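Local coordinates for protein isoaspartyl dipeptidase (Fervidobacterium islandicum, PDB 7CDH) that probably hydrolyses isoaspartyl (beta-aspartyl) dipeptides as a zinc-dependent M38 metallopeptidase, a reaction thought to clear damaged aspartyl linkages left by protein ageing, at residues T103-S115 with I125-F137. Numbering follows the deposited sequence.
Sequences TRSLENLYAKAKS and IYTGSYRVPPVTF
With their CG atoms both set opposite the carbonyl carbon and beside the backbone N, Leu106 (chi1 -76°) and Phe137 (chi1 -70°) meet as methylene on ring. Leu106 CB lies over one face of the Phe137 ring, 3.8 Å from its centroid, a CH-pi contact displaced toward the rim. Beyond it, the two methyls of Leu106 fork: CD1 packs 3.7 Å from Val135 CG2, whereas CD2 approaches the carbonyl O of Gly128. Tyr110 CB comes obliquely to Phe137 CE2 at 4.0 Å. An alanine in place of Phe137 would probably open a gap beneath the first helical turn and rob Leu106 CB of the ring it rests on. One turn on, Leu109 and Ile125 lie alongside each other, pointing in opposite directions, with Leu109 CD2 3.8 Å from Ile125 CB; a further turn along, Ala113 CB meets Ile125 CG2 at 3.5 Å. Polar groups join at the margin, where a water donates to both Glu107 OE2 and Thr136 O; the same carboxylate oxygen forms a salt bridge with Arg143 of a neighbouring subunit. The contact is the helix-to-second-strand half of the beta-alpha-beta unit 90-95, 106-118, 122-127 of a TIM-barrel amidohydrolase: the axis of 106-115 runs nearly antiparallel (168°) to that of 125-127, 9.3 Å away at closest approach, and strand 122-127 pairs in parallel with strands 90-95 and 151-159, while helix 141-147 packs against Thr127 and Thr136.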
# COMPACT_ATOMS: atom_id res chain seq x y z
N THR A 103 6.49 20.61 3.63
CA THR A 103 6.36 21.17 5.00
C THR A 103 5.09 22.00 5.07
O THR A 103 4.69 22.38 6.17
CB THR A 103 7.58 22.00 5.47
OG1 THR A 103 7.48 23.34 5.00
CG2 THR A 103 8.92 21.46 5.05
N ARG A 104 4.51 22.30 3.92
CA ARG A 104 3.17 22.94 3.86
C ARG A 104 2.19 21.86 3.40
O ARG A 104 2.43 21.27 2.38
CB ARG A 104 3.21 24.12 2.89
CG ARG A 104 4.36 25.08 3.11
CD ARG A 104 4.13 25.91 4.35
NE ARG A 104 4.94 27.10 4.27
CZ ARG A 104 4.94 28.07 5.17
NH1 ARG A 104 4.19 27.95 6.26
NH2 ARG A 104 5.70 29.13 4.98
N SER A 105 1.18 21.58 4.20
CA SER A 105 0.19 20.50 3.98
C SER A 105 -1.09 21.08 3.37
O SER A 105 -1.48 22.22 3.66
CB SER A 105 -0.04 19.79 5.31
OG SER A 105 -1.22 20.20 5.95
N LEU A 106 -1.77 20.27 2.57
CA LEU A 106 -3.09 20.62 2.01
C LEU A 106 -4.09 20.77 3.15
O LEU A 106 -4.98 21.64 3.05
CB LEU A 106 -3.50 19.55 1.01
CG LEU A 106 -2.77 19.62 -0.33
CD1 LEU A 106 -3.20 18.46 -1.21
CD2 LEU A 106 -3.05 20.95 -1.02
N GLU A 107 -3.98 19.98 4.21
CA GLU A 107 -5.03 19.92 5.25
C GLU A 107 -4.96 21.23 6.05
O GLU A 107 -6.01 21.77 6.47
CB GLU A 107 -4.87 18.69 6.16
CG GLU A 107 -5.07 17.37 5.45
CD GLU A 107 -3.88 16.85 4.64
OE1 GLU A 107 -2.80 17.52 4.60
OE2 GLU A 107 -4.07 15.79 3.99
N ASN A 108 -3.75 21.75 6.20
CA ASN A 108 -3.52 23.08 6.82
C ASN A 108 -4.11 24.17 5.91
O ASN A 108 -4.66 25.14 6.46
CB ASN A 108 -2.03 23.27 7.08
CG ASN A 108 -1.66 24.57 7.74
OD1 ASN A 108 -0.80 25.29 7.21
ND2 ASN A 108 -2.22 24.82 8.91
N LEU A 109 -3.97 24.04 4.58
CA LEU A 109 -4.50 25.02 3.61
C LEU A 109 -6.01 25.10 3.76
O LEU A 109 -6.56 26.20 3.74
CB LEU A 109 -4.10 24.58 2.21
CG LEU A 109 -4.73 25.42 1.11
CD1 LEU A 109 -4.18 26.83 1.18
CD2 LEU A 109 -4.46 24.82 -0.25
N TYR A 110 -6.65 23.95 3.89
CA TYR A 110 -8.11 23.81 4.07
C TYR A 110 -8.51 24.47 5.40
O TYR A 110 -9.49 25.23 5.45
CB TYR A 110 -8.46 22.32 4.03
CG TYR A 110 -9.90 22.00 4.29
CD1 TYR A 110 -10.81 22.04 3.26
CD2 TYR A 110 -10.37 21.66 5.55
CE1 TYR A 110 -12.16 21.78 3.45
CE2 TYR A 110 -11.72 21.38 5.76
CZ TYR A 110 -12.62 21.46 4.71
OH TYR A 110 -13.95 21.19 4.81
N ALA A 111 -7.81 24.10 6.48
CA ALA A 111 -8.10 24.56 7.85
C ALA A 111 -8.02 26.10 7.88
O ALA A 111 -8.95 26.71 8.39
CB ALA A 111 -7.16 23.93 8.87
N LYS A 112 -6.93 26.67 7.35
CA LYS A 112 -6.74 28.14 7.20
C LYS A 112 -7.89 28.74 6.38
O LYS A 112 -8.49 29.70 6.88
CB LYS A 112 -5.41 28.47 6.54
CG LYS A 112 -5.13 29.96 6.41
CD LYS A 112 -5.36 30.73 7.69
CE LYS A 112 -4.52 31.99 7.75
NZ LYS A 112 -4.85 32.81 8.95
N ALA A 113 -8.23 28.15 5.23
CA ALA A 113 -9.37 28.63 4.40
C ALA A 113 -10.66 28.64 5.23
O ALA A 113 -11.50 29.55 5.04
CB ALA A 113 -9.52 27.83 3.13
N LYS A 114 -10.83 27.68 6.11
CA LYS A 114 -12.07 27.56 6.94
C LYS A 114 -12.07 28.62 8.03
O LYS A 114 -13.17 29.14 8.34
CB LYS A 114 -12.20 26.20 7.61
CG LYS A 114 -12.71 25.11 6.69
CD LYS A 114 -14.14 25.33 6.38
CE LYS A 114 -14.81 24.14 5.76
NZ LYS A 114 -16.20 24.03 6.27
N SER A 115 -10.91 28.95 8.59
CA SER A 115 -10.87 29.93 9.69
C SER A 115 -11.02 31.35 9.12
O SER A 115 -11.73 32.16 9.76
CB SER A 115 -9.68 29.77 10.59
OG SER A 115 -8.51 30.09 9.92
N ILE A 125 -9.81 26.94 -2.41
CA ILE A 125 -8.41 26.48 -2.44
C ILE A 125 -8.23 25.70 -3.73
O ILE A 125 -9.20 25.22 -4.28
CB ILE A 125 -8.09 25.67 -1.17
CG1 ILE A 125 -8.86 24.36 -1.09
CG2 ILE A 125 -8.35 26.52 0.07
CD1 ILE A 125 -8.36 23.44 -0.03
N TYR A 126 -6.99 25.59 -4.16
CA TYR A 126 -6.50 24.55 -5.06
C TYR A 126 -6.02 23.35 -4.25
O TYR A 126 -5.58 23.51 -3.11
CB TYR A 126 -5.33 25.10 -5.86
CG TYR A 126 -5.64 26.27 -6.76
CD1 TYR A 126 -6.08 26.05 -8.05
CD2 TYR A 126 -5.42 27.57 -6.37
CE1 TYR A 126 -6.30 27.11 -8.92
CE2 TYR A 126 -5.64 28.63 -7.22
CZ TYR A 126 -6.07 28.40 -8.50
OH TYR A 126 -6.29 29.40 -9.39
N THR A 127 -6.04 22.19 -4.87
CA THR A 127 -5.27 21.00 -4.47
C THR A 127 -3.97 21.06 -5.25
O THR A 127 -3.81 21.99 -6.05
CB THR A 127 -6.05 19.71 -4.68
OG1 THR A 127 -5.11 18.76 -4.20
CG2 THR A 127 -6.42 19.40 -6.11
N GLY A 128 -3.05 20.13 -5.01
CA GLY A 128 -1.72 20.17 -5.64
C GLY A 128 -0.84 21.27 -5.09
O GLY A 128 -1.22 21.91 -4.08
N SER A 129 0.29 21.51 -5.77
CA SER A 129 1.35 22.50 -5.47
C SER A 129 2.20 22.61 -6.74
O SER A 129 1.74 22.08 -7.79
CB SER A 129 2.18 22.08 -4.25
OG SER A 129 3.00 20.91 -4.51
N TYR A 130 3.39 23.21 -6.66
CA TYR A 130 4.30 23.37 -7.81
C TYR A 130 4.54 22.01 -8.46
O TYR A 130 4.53 21.91 -9.67
CB TYR A 130 5.67 23.92 -7.42
CG TYR A 130 5.85 25.41 -7.48
CD1 TYR A 130 4.84 26.32 -7.20
CD2 TYR A 130 7.11 25.93 -7.76
CE1 TYR A 130 5.05 27.69 -7.21
CE2 TYR A 130 7.34 27.30 -7.81
CZ TYR A 130 6.32 28.18 -7.52
OH TYR A 130 6.61 29.52 -7.55
N ARG A 131 4.83 21.00 -7.64
CA ARG A 131 5.43 19.74 -8.12
C ARG A 131 4.39 18.89 -8.85
O ARG A 131 3.27 18.78 -8.40
CB ARG A 131 5.99 18.94 -6.96
CG ARG A 131 6.63 17.64 -7.41
CD ARG A 131 7.49 17.13 -6.30
NE ARG A 131 8.20 15.94 -6.70
CZ ARG A 131 7.69 14.72 -6.70
NH1 ARG A 131 6.43 14.51 -6.32
NH2 ARG A 131 8.46 13.73 -7.10
N VAL A 132 4.82 18.29 -9.95
CA VAL A 132 4.12 17.19 -10.65
C VAL A 132 4.89 15.91 -10.33
O VAL A 132 6.12 15.93 -10.44
CB VAL A 132 4.08 17.50 -12.15
CG1 VAL A 132 3.72 16.28 -12.96
CG2 VAL A 132 3.16 18.68 -12.43
N PRO A 133 4.26 14.79 -9.89
CA PRO A 133 2.82 14.64 -9.71
C PRO A 133 2.29 15.35 -8.47
O PRO A 133 2.97 15.41 -7.45
CB PRO A 133 2.63 13.11 -9.49
CG PRO A 133 3.90 12.64 -8.86
CD PRO A 133 4.97 13.57 -9.42
N PRO A 134 1.07 15.91 -8.51
CA PRO A 134 0.63 16.85 -7.49
C PRO A 134 0.18 16.16 -6.20
O PRO A 134 -0.39 15.10 -6.33
CB PRO A 134 -0.54 17.57 -8.16
CG PRO A 134 -1.10 16.55 -9.09
CD PRO A 134 0.10 15.78 -9.60
N VAL A 135 0.45 16.78 -5.05
CA VAL A 135 -0.02 16.35 -3.71
C VAL A 135 -1.55 16.42 -3.76
O VAL A 135 -2.07 17.28 -4.47
CB VAL A 135 0.50 17.26 -2.58
CG1 VAL A 135 1.99 17.09 -2.36
CG2 VAL A 135 0.15 18.75 -2.82
N THR A 136 -2.23 15.57 -2.99
CA THR A 136 -3.70 15.46 -3.02
C THR A 136 -4.15 15.22 -1.58
O THR A 136 -3.30 14.87 -0.79
CB THR A 136 -4.17 14.40 -4.02
OG1 THR A 136 -3.87 13.11 -3.50
CG2 THR A 136 -3.51 14.54 -5.38
N PHE A 137 -5.41 15.52 -1.28
CA PHE A 137 -6.06 15.19 0.00
C PHE A 137 -6.40 13.70 0.08
O PHE A 137 -6.36 13.17 1.16
CB PHE A 137 -7.37 15.96 0.13
CG PHE A 137 -7.23 17.44 0.33
CD1 PHE A 137 -7.21 18.31 -0.75
CD2 PHE A 137 -7.14 17.96 1.60
CE1 PHE A 137 -7.12 19.68 -0.56
CE2 PHE A 137 -7.07 19.34 1.78
CZ PHE A 137 -7.09 20.20 0.71
O HOH W 1 -2.34 15.59 1.73